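Local structure of probable tautomerase/dehalogenase AU4130 (Aspergillus fumigatus Af293, 3C6V) at residues B[25-30]-B[62-67]; B[32-37]-B[81-86]; B[54-59]-B[147-152]. The protein is of unknown function but, as a trimeric member of the tautomerase superfamily, probably acts as a tautomerase or dehalogenase. All blocks are in the same frame, centred on the assembly; numbering follows the deposited sequence.

Interactions 1 and 2 lie side by side on the mixed sheet, their centres about 7 Å apart, and strand 24-29 pairs there with strands 61-66 and 82-90. Interaction 3 sits on the opposite side of the chain's centre, its own centre about 26 Å from interaction 1 and 29 Å from interaction 2. Along the chain the segments come as 25-30, 32-37, 54-59, 62-67, 81-86 and 147-152, so the contacts alternate. The unit of strand 24-29, helix 36-51 and strand 61-66 runs through all three: its strands pair in interaction 1, the entry to its helix packs in interaction 2, and the loop after that helix receives the C-terminal helix in interaction 3.

Interaction 1. Residues B[25-30]-B[62-67]; sequences WLIQHS and VHFIEQ
Ile27 and Phe64 lie side by side across two parallel, in-register strands joined by five backbone hydrogen bonds: His63 N to Trp25 O, Ile27 N to His63 O, Ile65 N to Ile27 O, His29 N to Ile65 O and Gln67 N to His29 O. His29 N to Ile65 O is the longest and most bent, 3.1 Å with 143° at the hydrogen. Packing is tight on the face bearing Trp25, Ile27, Val62 and Phe64. Ile27 CG2 rests 3.7 Å from Phe64 CD2. With CG1 anti to the carbonyl carbon (chi1 -58°), Ile27 also brings CD1 to 3.7 Å from Phe64 CE2 and 3.8 Å from Val62 CG1. Helix 36-51 lies against this face through Ile46, on Trp25 and Val62, and Lys39, on Phe64, while Ile27 also leans on Val83 and Leu85 of strand 82-90. On the other face Leu26 CD1 meets Ile65 CD1 at 3.7 Å; His63 NE2 bonds Gln61 OE1, and its ND1 bonds Ser72 OG of the second subunit. The solvent side is at Glu66, exposed although its CA and CB stay against buried His29: CA makes a CH-pi contact 3.9 Å from the imidazole centroid, and CB approaches His29 CE1 to 3.5 Å. The carboxylate, at 85° to the ring, makes no direct bond to ND1, which donates to Ser30 O at 3.0 Å, near the imidazole plane but from above the carbonyl plane. This bond probably fixes the ring's rotation. Backbone bonds, with mostly apolar side chains packed beside them, thus hold the parallel strand pair of the beta-alpha-beta unit containing helix 36-51.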
loop_
_atom_site.group_PDB
_atom_site.type_symbol
_atom_site.label_atom_id
_atom_site.label_comp_id
_atom_site.label_asym_id
_atom_site.label_seq_id
_atom_site.Cartn_x
_atom_site.Cartn_y
_atom_site.Cartn_z
ATOM N N TRP B 25 -1.482 -9.679 0.659
ATOM C CA TRP B 25 -2.737 -9.152 1.203
ATOM C C TRP B 25 -2.455 -8.356 2.488
ATOM O O TRP B 25 -1.753 -8.837 3.377
ATOM C CB TRP B 25 -3.735 -10.275 1.511
ATOM C CG TRP B 25 -4.352 -10.966 0.273
ATOM C CD1 TRP B 25 -3.707 -11.440 -0.855
ATOM C CD2 TRP B 25 -5.738 -11.271 0.099
ATOM N NE1 TRP B 25 -4.626 -12.031 -1.702
ATOM C CE2 TRP B 25 -5.874 -11.927 -1.149
ATOM C CE3 TRP B 25 -6.875 -11.043 0.878
ATOM C CZ2 TRP B 25 -7.111 -12.343 -1.647
ATOM C CZ3 TRP B 25 -8.104 -11.468 0.407
ATOM C CH2 TRP B 25 -8.213 -12.131 -0.856
ATOM N N LEU B 26 -2.974 -7.135 2.555
ATOM C CA LEU B 26 -2.906 -6.310 3.749
ATOM C C LEU B 26 -4.318 -6.152 4.269
ATOM O O LEU B 26 -5.225 -5.717 3.525
ATOM C CB LEU B 26 -2.288 -4.935 3.425
ATOM C CG LEU B 26 -2.235 -3.926 4.592
ATOM C CD1 LEU B 26 -1.305 -4.479 5.736
ATOM C CD2 LEU B 26 -1.746 -2.585 4.109
ATOM N N ILE B 27 -4.528 -6.546 5.521
ATOM C CA ILE B 27 -5.891 -6.587 6.065
ATOM C C ILE B 27 -5.914 -5.750 7.342
ATOM O O ILE B 27 -5.406 -6.172 8.396
ATOM C CB ILE B 27 -6.336 -8.056 6.358
ATOM C CG1 ILE B 27 -6.247 -8.897 5.064
ATOM C CG2 ILE B 27 -7.791 -8.086 6.889
ATOM C CD1 ILE B 27 -6.752 -10.382 5.200
ATOM N N GLN B 28 -6.454 -4.550 7.217
ATOM C CA GLN B 28 -6.626 -3.631 8.345
ATOM C C GLN B 28 -8.012 -3.875 8.950
ATOM O O GLN B 28 -8.953 -4.158 8.214
ATOM C CB GLN B 28 -6.543 -2.192 7.843
ATOM C CG GLN B 28 -5.118 -1.754 7.452
ATOM C CD GLN B 28 -5.118 -0.545 6.537
ATOM O OE1 GLN B 28 -5.247 -0.680 5.327
ATOM N NE2 GLN B 28 -5.009 0.634 7.108
ATOM N N HIS B 29 -8.152 -3.767 10.279
ATOM C CA HIS B 29 -9.439 -4.120 10.917
ATOM C C HIS B 29 -9.551 -3.477 12.287
ATOM O O HIS B 29 -8.526 -3.126 12.933
ATOM C CB HIS B 29 -9.578 -5.652 11.033
ATOM C CG HIS B 29 -8.496 -6.277 11.871
ATOM N ND1 HIS B 29 -8.593 -6.413 13.245
ATOM C CD2 HIS B 29 -7.285 -6.780 11.527
ATOM C CE1 HIS B 29 -7.480 -6.960 13.713
ATOM N NE2 HIS B 29 -6.675 -7.203 12.689
ATOM N N SER B 30 -10.787 -3.316 12.754
ATOM C CA SER B 30 -11.019 -2.741 14.096
ATOM C C SER B 30 -10.663 -3.724 15.211
ATOM O O SER B 30 -10.514 -4.928 14.974
ATOM C CB SER B 30 -12.494 -2.289 14.217
ATOM O OG SER B 30 -13.333 -3.206 13.499
ATOM N N VAL B 62 -0.092 -12.801 3.846
ATOM C CA VAL B 62 -1.288 -12.175 4.371
ATOM C C VAL B 62 -0.908 -11.549 5.698
ATOM O O VAL B 62 -0.452 -12.273 6.622
ATOM C CB VAL B 62 -2.420 -13.210 4.604
ATOM C CG1 VAL B 62 -3.662 -12.514 5.222
ATOM C CG2 VAL B 62 -2.820 -13.945 3.298
ATOM N N HIS B 63 -1.029 -10.220 5.780
ATOM C CA HIS B 63 -0.610 -9.501 6.984
ATOM C C HIS B 63 -1.792 -8.693 7.517
ATOM O O HIS B 63 -2.408 -7.930 6.770
ATOM C CB HIS B 63 0.582 -8.580 6.712
ATOM C CG HIS B 63 1.782 -9.296 6.142
ATOM N ND1 HIS B 63 2.654 -10.013 6.926
ATOM C CD2 HIS B 63 2.235 -9.413 4.873
ATOM C CE1 HIS B 63 3.598 -10.542 6.171
ATOM N NE2 HIS B 63 3.375 -10.191 4.918
ATOM N N PHE B 64 -2.085 -8.871 8.794
ATOM C CA PHE B 64 -3.201 -8.186 9.460
ATOM C C PHE B 64 -2.660 -7.023 10.281
ATOM O O PHE B 64 -1.603 -7.157 10.948
ATOM C CB PHE B 64 -3.919 -9.161 10.441
ATOM C CG PHE B 64 -4.693 -10.256 9.749
ATOM C CD1 PHE B 64 -4.053 -11.426 9.351
ATOM C CD2 PHE B 64 -6.056 -10.107 9.471
ATOM C CE1 PHE B 64 -4.746 -12.446 8.685
ATOM C CE2 PHE B 64 -6.778 -11.152 8.830
ATOM C CZ PHE B 64 -6.118 -12.304 8.444
ATOM N N ILE B 65 -3.365 -5.889 10.251
ATOM C CA ILE B 65 -2.994 -4.741 11.103
ATOM C C ILE B 65 -4.216 -4.250 11.850
ATOM O O ILE B 65 -5.199 -3.774 11.234
ATOM C CB ILE B 65 -2.351 -3.591 10.306
ATOM C CG1 ILE B 65 -0.956 -4.023 9.765
ATOM C CG2 ILE B 65 -2.250 -2.339 11.191
ATOM C CD1 ILE B 65 -0.252 -2.906 8.938
ATOM N N GLU B 66 -4.195 -4.425 13.169
ATOM C CA GLU B 66 -5.315 -3.925 13.978
ATOM C C GLU B 66 -5.179 -2.410 14.130
ATOM O O GLU B 66 -4.102 -1.880 14.478
ATOM C CB GLU B 66 -5.396 -4.621 15.333
ATOM C CG GLU B 66 -6.663 -4.239 16.115
ATOM C CD GLU B 66 -6.861 -5.084 17.343
ATOM O OE1 GLU B 66 -7.289 -6.248 17.212
ATOM O OE2 GLU B 66 -6.635 -4.555 18.437
ATOM N N GLN B 67 -6.282 -1.726 13.866
ATOM C CA GLN B 67 -6.374 -0.264 13.964
ATOM C C GLN B 67 -7.046 0.074 15.297
ATOM O O GLN B 67 -8.223 -0.227 15.451
ATOM C CB GLN B 67 -7.229 0.277 12.800
ATOM C CG GLN B 67 -6.605 0.051 11.388
ATOM C CD GLN B 67 -5.549 1.089 11.034
ATOM O OE1 GLN B 67 -5.502 2.193 11.597
ATOM N NE2 GLN B 67 -4.738 0.768 10.070
#

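Interaction 2. Residues B[32-37]-B[81-86]; sequences NTLTPE and NFVALT
Thr33 turns its methyl group to the start of strand 82-90, and the contact is one of van der Waals packing and a water bridge, with no direct hydrogen bond between the two segments. Of the van der Waals contacts, Thr33 CG2 stands 3.6 Å from Asn81 OD1 and 3.7 Å from Phe82 O. The rotamer explains this: chi1 of -65° sets CG2 anti to the backbone N and brings OG1 beside that N, where the hydroxyl bonds Ser30 OG and Pro31 O. Apolar contact continues one residue on. Leu34 CD1 meets Val83 CG2 at 4.0 Å, the two side chains crossing at about a right angle. Ile120 touches Thr33, Leu34, Asn81 and Val83, and Phe115 of helix 97-115 packs against Leu34 and Val83, so these branched side chains belong to a larger buried cluster. Polar contact passes through one water, which donates to Thr33 O at 2.9 Å and to Asn81 OD1 at 2.7 Å. Lys118 bridges the same pair a second time, its NZ bonding Thr33 O while its carbonyl O takes Asn81 ND2; both ends of the Asn81 amide are therefore held. Ser30 OG adds a further tie, bonding both Thr33 OG1 and Phe82 N. Phe82 itself points away from Thr33, and its ring meets His63 of the third subunit. Further along, Thr35 caps the helix: OG1 serves a backbone N of the first turn, and Glu38 OE1 takes Thr35 N, the reciprocal pattern of a capping box. The contact lies at the strand-to-helix turn of the first beta-alpha-beta unit, packed on the first strand of the second (82-90, 97-115, 121-129), a doubled topology consistent with the tautomerase fold.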
loop_
_atom_site.group_PDB
_atom_site.type_symbol
_atom_site.label_atom_id
_atom_site.label_comp_id
_atom_site.label_asym_id
_atom_site.label_seq_id
_atom_site.Cartn_x
_atom_site.Cartn_y
_atom_site.Cartn_z
ATOM N N ASN B 32 -11.219 -6.234 18.382
ATOM C CA ASN B 32 -12.302 -7.161 18.776
ATOM C C ASN B 32 -13.223 -7.484 17.598
ATOM O O ASN B 32 -14.457 -7.541 17.756
ATOM C CB ASN B 32 -13.151 -6.558 19.912
ATOM C CG ASN B 32 -12.336 -6.204 21.150
ATOM O OD1 ASN B 32 -12.357 -5.057 21.594
ATOM N ND2 ASN B 32 -11.631 -7.182 21.718
ATOM N N THR B 33 -12.621 -7.708 16.428
ATOM C CA THR B 33 -13.370 -7.887 15.197
ATOM C C THR B 33 -13.129 -9.240 14.542
ATOM O O THR B 33 -14.087 -9.901 14.074
ATOM C CB THR B 33 -13.137 -6.679 14.247
ATOM O OG1 THR B 33 -13.688 -5.518 14.896
ATOM C CG2 THR B 33 -13.800 -6.876 12.875
ATOM N N LEU B 34 -11.854 -9.622 14.473
ATOM C CA LEU B 34 -11.438 -10.959 14.052
ATOM C C LEU B 34 -10.627 -11.565 15.192
ATOM O O LEU B 34 -9.720 -10.930 15.736
ATOM C CB LEU B 34 -10.527 -10.878 12.811
ATOM C CG LEU B 34 -11.172 -10.231 11.574
ATOM C CD1 LEU B 34 -10.125 -10.060 10.419
ATOM C CD2 LEU B 34 -12.382 -11.038 11.163
ATOM N N THR B 35 -10.902 -12.811 15.515
ATOM C CA THR B 35 -10.125 -13.466 16.562
ATOM C C THR B 35 -8.826 -13.996 15.946
ATOM O O THR B 35 -8.716 -14.104 14.723
ATOM C CB THR B 35 -10.887 -14.642 17.181
ATOM O OG1 THR B 35 -11.078 -15.625 16.158
ATOM C CG2 THR B 35 -12.244 -14.172 17.713
ATOM N N PRO B 36 -7.830 -14.316 16.783
ATOM C CA PRO B 36 -6.624 -14.886 16.209
ATOM C C PRO B 36 -6.896 -16.153 15.363
ATOM O O PRO B 36 -6.259 -16.367 14.333
ATOM C CB PRO B 36 -5.754 -15.184 17.447
ATOM C CG PRO B 36 -6.203 -14.170 18.477
ATOM C CD PRO B 36 -7.703 -14.068 18.241
ATOM N N GLU B 37 -7.849 -16.968 15.795
ATOM C CA GLU B 37 -8.230 -18.163 15.061
ATOM C C GLU B 37 -8.816 -17.834 13.685
ATOM O O GLU B 37 -8.514 -18.477 12.682
ATOM C CB GLU B 37 -9.230 -18.969 15.874
ATOM C CG GLU B 37 -8.655 -19.517 17.167
ATOM C CD GLU B 37 -8.312 -18.461 18.261
ATOM O OE1 GLU B 37 -8.986 -17.395 18.415
ATOM O OE2 GLU B 37 -7.328 -18.741 18.996
ATOM N N ASN B 81 -16.411 -2.133 13.608
ATOM C CA ASN B 81 -16.607 -3.505 13.137
ATOM C C ASN B 81 -16.370 -3.649 11.630
ATOM O O ASN B 81 -17.266 -4.068 10.899
ATOM C CB ASN B 81 -17.999 -4.025 13.546
ATOM C CG ASN B 81 -18.102 -5.531 13.484
ATOM O OD1 ASN B 81 -17.177 -6.245 13.867
ATOM N ND2 ASN B 81 -19.233 -6.030 12.977
ATOM N N PHE B 82 -15.158 -3.316 11.186
ATOM C CA PHE B 82 -14.848 -3.263 9.742
ATOM C C PHE B 82 -13.597 -4.104 9.462
ATOM O O PHE B 82 -12.765 -4.342 10.368
ATOM C CB PHE B 82 -14.590 -1.804 9.272
ATOM C CG PHE B 82 -13.220 -1.314 9.638
ATOM C CD1 PHE B 82 -12.995 -0.690 10.868
ATOM C CD2 PHE B 82 -12.134 -1.524 8.777
ATOM C CE1 PHE B 82 -11.714 -0.249 11.242
ATOM C CE2 PHE B 82 -10.844 -1.127 9.172
ATOM C CZ PHE B 82 -10.636 -0.481 10.389
ATOM N N VAL B 83 -13.463 -4.496 8.203
ATOM C CA VAL B 83 -12.224 -5.066 7.637
ATOM C C VAL B 83 -11.984 -4.388 6.285
ATOM O O VAL B 83 -12.865 -4.395 5.415
ATOM C CB VAL B 83 -12.302 -6.625 7.469
ATOM C CG1 VAL B 83 -10.995 -7.230 6.850
ATOM C CG2 VAL B 83 -12.627 -7.319 8.810
ATOM N N ALA B 84 -10.796 -3.790 6.126
ATOM C CA ALA B 84 -10.400 -3.124 4.892
ATOM C C ALA B 84 -9.233 -3.882 4.296
ATOM O O ALA B 84 -8.175 -4.014 4.927
ATOM C CB ALA B 84 -9.971 -1.658 5.172
ATOM N N LEU B 85 -9.419 -4.415 3.096
ATOM C CA LEU B 85 -8.388 -5.240 2.492
ATOM C C LEU B 85 -7.747 -4.547 1.290
ATOM O O LEU B 85 -8.439 -3.913 0.476
ATOM C CB LEU B 85 -8.959 -6.593 2.068
ATOM C CG LEU B 85 -9.638 -7.440 3.155
ATOM C CD1 LEU B 85 -11.164 -7.145 3.225
ATOM C CD2 LEU B 85 -9.456 -8.916 2.763
ATOM N N THR B 86 -6.428 -4.675 1.199
ATOM C CA THR B 86 -5.659 -4.249 0.021
ATOM C C THR B 86 -4.948 -5.479 -0.539
ATOM O O THR B 86 -4.176 -6.131 0.190
ATOM C CB THR B 86 -4.599 -3.166 0.362
ATOM O OG1 THR B 86 -5.225 -2.077 1.060
ATOM C CG2 THR B 86 -3.959 -2.608 -0.945
HETATM O O HOH W 1 -16.799 -8.864 14.438
#

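Interaction 3. Residues B[54-59]-B[147-152]; sequences GLPAFY and EEEKVW
Trp152 presents the CE3 corner of its indole to two aromatic residues of the 3-10 turn, Phe58 and Tyr59. Against Tyr59 the meeting is edge to edge: CE3 lies near the plane of the phenol ring, Tyr59 CE1 lies in the indole plane 3.7 Å from CE3, and the two side chains cross at about a right angle. Tyr59 OH comes closer still, 3.4 Å from Trp152 CE3. A chi1 of 81°, which puts CG between the backbone N and the carbonyl carbon, swings the Phe58 ring toward helix 147-155, so that its CZ edge meets the same CE3 at 3.7 Å. Pro56 fits between helix and phenol: its CG is 4.1 Å from Trp152 CB, and its CD sits over the centre of the Tyr59 ring, 3.5 Å above the plane. Glu149, its chain extended (chi1 -178°), carries its carboxylate toward the loop. One water joins it to the turn, accepting from Tyr59 OH at 2.8 Å and donating to Glu149 OE2 at 2.6 Å, while OE1 bonds Gly145 N. The indole NE1 is bonded to Val159 O, which helps fix the ring. Gly54, with positive phi, is the C-prime residue of a Schellman motif ending helix 36-51. The contact thus seats the C-terminal helix on Pro56 and the 3-10 turn 57-59 that follows it, in the beta-alpha-beta loop linking helix 36-51 to strand 61-66.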
loop_
_atom_site.group_PDB
_atom_site.type_symbol
_atom_site.label_atom_id
_atom_site.label_comp_id
_atom_site.label_asym_id
_atom_site.label_seq_id
_atom_site.Cartn_x
_atom_site.Cartn_y
_atom_site.Cartn_z
ATOM N N GLY B 54 -1.910 -23.276 -9.041
ATOM C CA GLY B 54 -0.528 -23.665 -9.301
ATOM C C GLY B 54 0.570 -22.779 -8.718
ATOM O O GLY B 54 1.740 -22.987 -9.032
ATOM N N LEU B 55 0.206 -21.790 -7.898
ATOM C CA LEU B 55 1.205 -20.957 -7.207
ATOM C C LEU B 55 1.850 -21.739 -6.077
ATOM O O LEU B 55 1.159 -22.473 -5.365
ATOM C CB LEU B 55 0.586 -19.654 -6.632
ATOM C CG LEU B 55 0.387 -18.394 -7.482
ATOM C CD1 LEU B 55 0.396 -17.120 -6.587
ATOM C CD2 LEU B 55 1.444 -18.276 -8.590
ATOM N N PRO B 56 3.191 -21.579 -5.887
ATOM C CA PRO B 56 3.797 -22.128 -4.687
ATOM C C PRO B 56 3.134 -21.502 -3.454
ATOM O O PRO B 56 2.899 -20.274 -3.424
ATOM C CB PRO B 56 5.247 -21.663 -4.785
ATOM C CG PRO B 56 5.490 -21.520 -6.264
ATOM C CD PRO B 56 4.201 -20.914 -6.738
ATOM N N ALA B 57 2.829 -22.344 -2.461
ATOM C CA ALA B 57 2.168 -21.858 -1.253
ATOM C C ALA B 57 2.877 -20.659 -0.617
ATOM O O ALA B 57 2.209 -19.682 -0.210
ATOM C CB ALA B 57 2.006 -22.974 -0.249
ATOM N N PHE B 58 4.211 -20.715 -0.547
ATOM C CA PHE B 58 4.984 -19.677 0.173
ATOM C C PHE B 58 4.902 -18.280 -0.508
ATOM O O PHE B 58 5.315 -17.303 0.091
ATOM C CB PHE B 58 6.469 -20.102 0.372
ATOM C CG PHE B 58 7.353 -19.880 -0.845
ATOM C CD1 PHE B 58 7.347 -20.780 -1.906
ATOM C CD2 PHE B 58 8.211 -18.768 -0.911
ATOM C CE1 PHE B 58 8.162 -20.567 -3.041
ATOM C CE2 PHE B 58 9.009 -18.550 -2.022
ATOM C CZ PHE B 58 8.993 -19.437 -3.084
ATOM N N TYR B 59 4.417 -18.178 -1.757
ATOM C CA TYR B 59 4.227 -16.840 -2.359
ATOM C C TYR B 59 3.157 -16.039 -1.602
ATOM O O TYR B 59 3.146 -14.806 -1.658
ATOM C CB TYR B 59 3.724 -16.929 -3.813
ATOM C CG TYR B 59 4.704 -17.316 -4.894
ATOM C CD1 TYR B 59 5.896 -17.986 -4.597
ATOM C CD2 TYR B 59 4.410 -17.044 -6.230
ATOM C CE1 TYR B 59 6.783 -18.364 -5.625
ATOM C CE2 TYR B 59 5.260 -17.424 -7.249
ATOM C CZ TYR B 59 6.451 -18.082 -6.937
ATOM O OH TYR B 59 7.268 -18.453 -7.952
ATOM N N GLU B 147 8.356 -24.861 -16.103
ATOM C CA GLU B 147 8.975 -25.970 -15.378
ATOM C C GLU B 147 9.717 -25.423 -14.146
ATOM O O GLU B 147 9.673 -26.018 -13.072
ATOM C CB GLU B 147 9.970 -26.741 -16.258
ATOM C CG GLU B 147 9.425 -27.354 -17.546
ATOM C CD GLU B 147 10.479 -27.368 -18.684
ATOM O OE1 GLU B 147 11.667 -27.715 -18.424
ATOM O OE2 GLU B 147 10.117 -27.026 -19.845
ATOM N N GLU B 148 10.406 -24.289 -14.293
ATOM C CA GLU B 148 11.078 -23.668 -13.132
ATOM C C GLU B 148 10.092 -23.378 -12.005
ATOM O O GLU B 148 10.416 -23.579 -10.842
ATOM C CB GLU B 148 11.829 -22.398 -13.520
ATOM C CG GLU B 148 13.071 -22.679 -14.340
ATOM C CD GLU B 148 13.750 -21.409 -14.824
ATOM O OE1 GLU B 148 13.037 -20.445 -15.178
ATOM O OE2 GLU B 148 15.002 -21.379 -14.859
ATOM N N GLU B 149 8.889 -22.921 -12.345
ATOM C CA GLU B 149 7.889 -22.683 -11.321
ATOM C C GLU B 149 7.515 -23.987 -10.600
ATOM O O GLU B 149 7.347 -24.011 -9.368
ATOM C CB GLU B 149 6.648 -21.982 -11.883
ATOM C CG GLU B 149 5.572 -21.676 -10.792
ATOM C CD GLU B 149 4.365 -20.950 -11.371
ATOM O OE1 GLU B 149 3.617 -21.564 -12.178
ATOM O OE2 GLU B 149 4.184 -19.768 -11.016
ATOM N N LYS B 150 7.410 -25.074 -11.357
ATOM C CA LYS B 150 7.112 -26.383 -10.740
ATOM C C LYS B 150 8.156 -26.783 -9.705
ATOM O O LYS B 150 7.822 -27.401 -8.701
ATOM C CB LYS B 150 6.956 -27.472 -11.806
ATOM C CG LYS B 150 5.814 -27.180 -12.765
ATOM C CD LYS B 150 5.288 -28.486 -13.391
ATOM C CE LYS B 150 4.362 -28.219 -14.574
ATOM N NZ LYS B 150 3.297 -27.199 -14.244
ATOM N N VAL B 151 9.412 -26.388 -9.930
ATOM C CA VAL B 151 10.477 -26.645 -8.956
ATOM C C VAL B 151 10.215 -25.865 -7.656
ATOM O O VAL B 151 10.355 -26.404 -6.532
ATOM C CB VAL B 151 11.886 -26.276 -9.510
ATOM C CG1 VAL B 151 12.960 -26.463 -8.410
ATOM C CG2 VAL B 151 12.208 -27.093 -10.768
ATOM N N TRP B 152 9.888 -24.581 -7.815
ATOM C CA TRP B 152 9.560 -23.753 -6.659
ATOM C C TRP B 152 8.304 -24.265 -5.923
ATOM O O TRP B 152 8.220 -24.159 -4.713
ATOM C CB TRP B 152 9.402 -22.291 -7.078
ATOM C CG TRP B 152 10.708 -21.600 -7.383
ATOM C CD1 TRP B 152 11.839 -22.141 -7.973
ATOM C CD2 TRP B 152 11.010 -20.239 -7.106
ATOM N NE1 TRP B 152 12.823 -21.175 -8.074
ATOM C CE2 TRP B 152 12.337 -19.999 -7.552
ATOM C CE3 TRP B 152 10.279 -19.189 -6.538
ATOM C CZ2 TRP B 152 12.958 -18.745 -7.422
ATOM C CZ3 TRP B 152 10.906 -17.919 -6.407
ATOM C CH2 TRP B 152 12.212 -17.714 -6.859
HETATM O O HOH W 2 6.086 -18.058 -10.473
#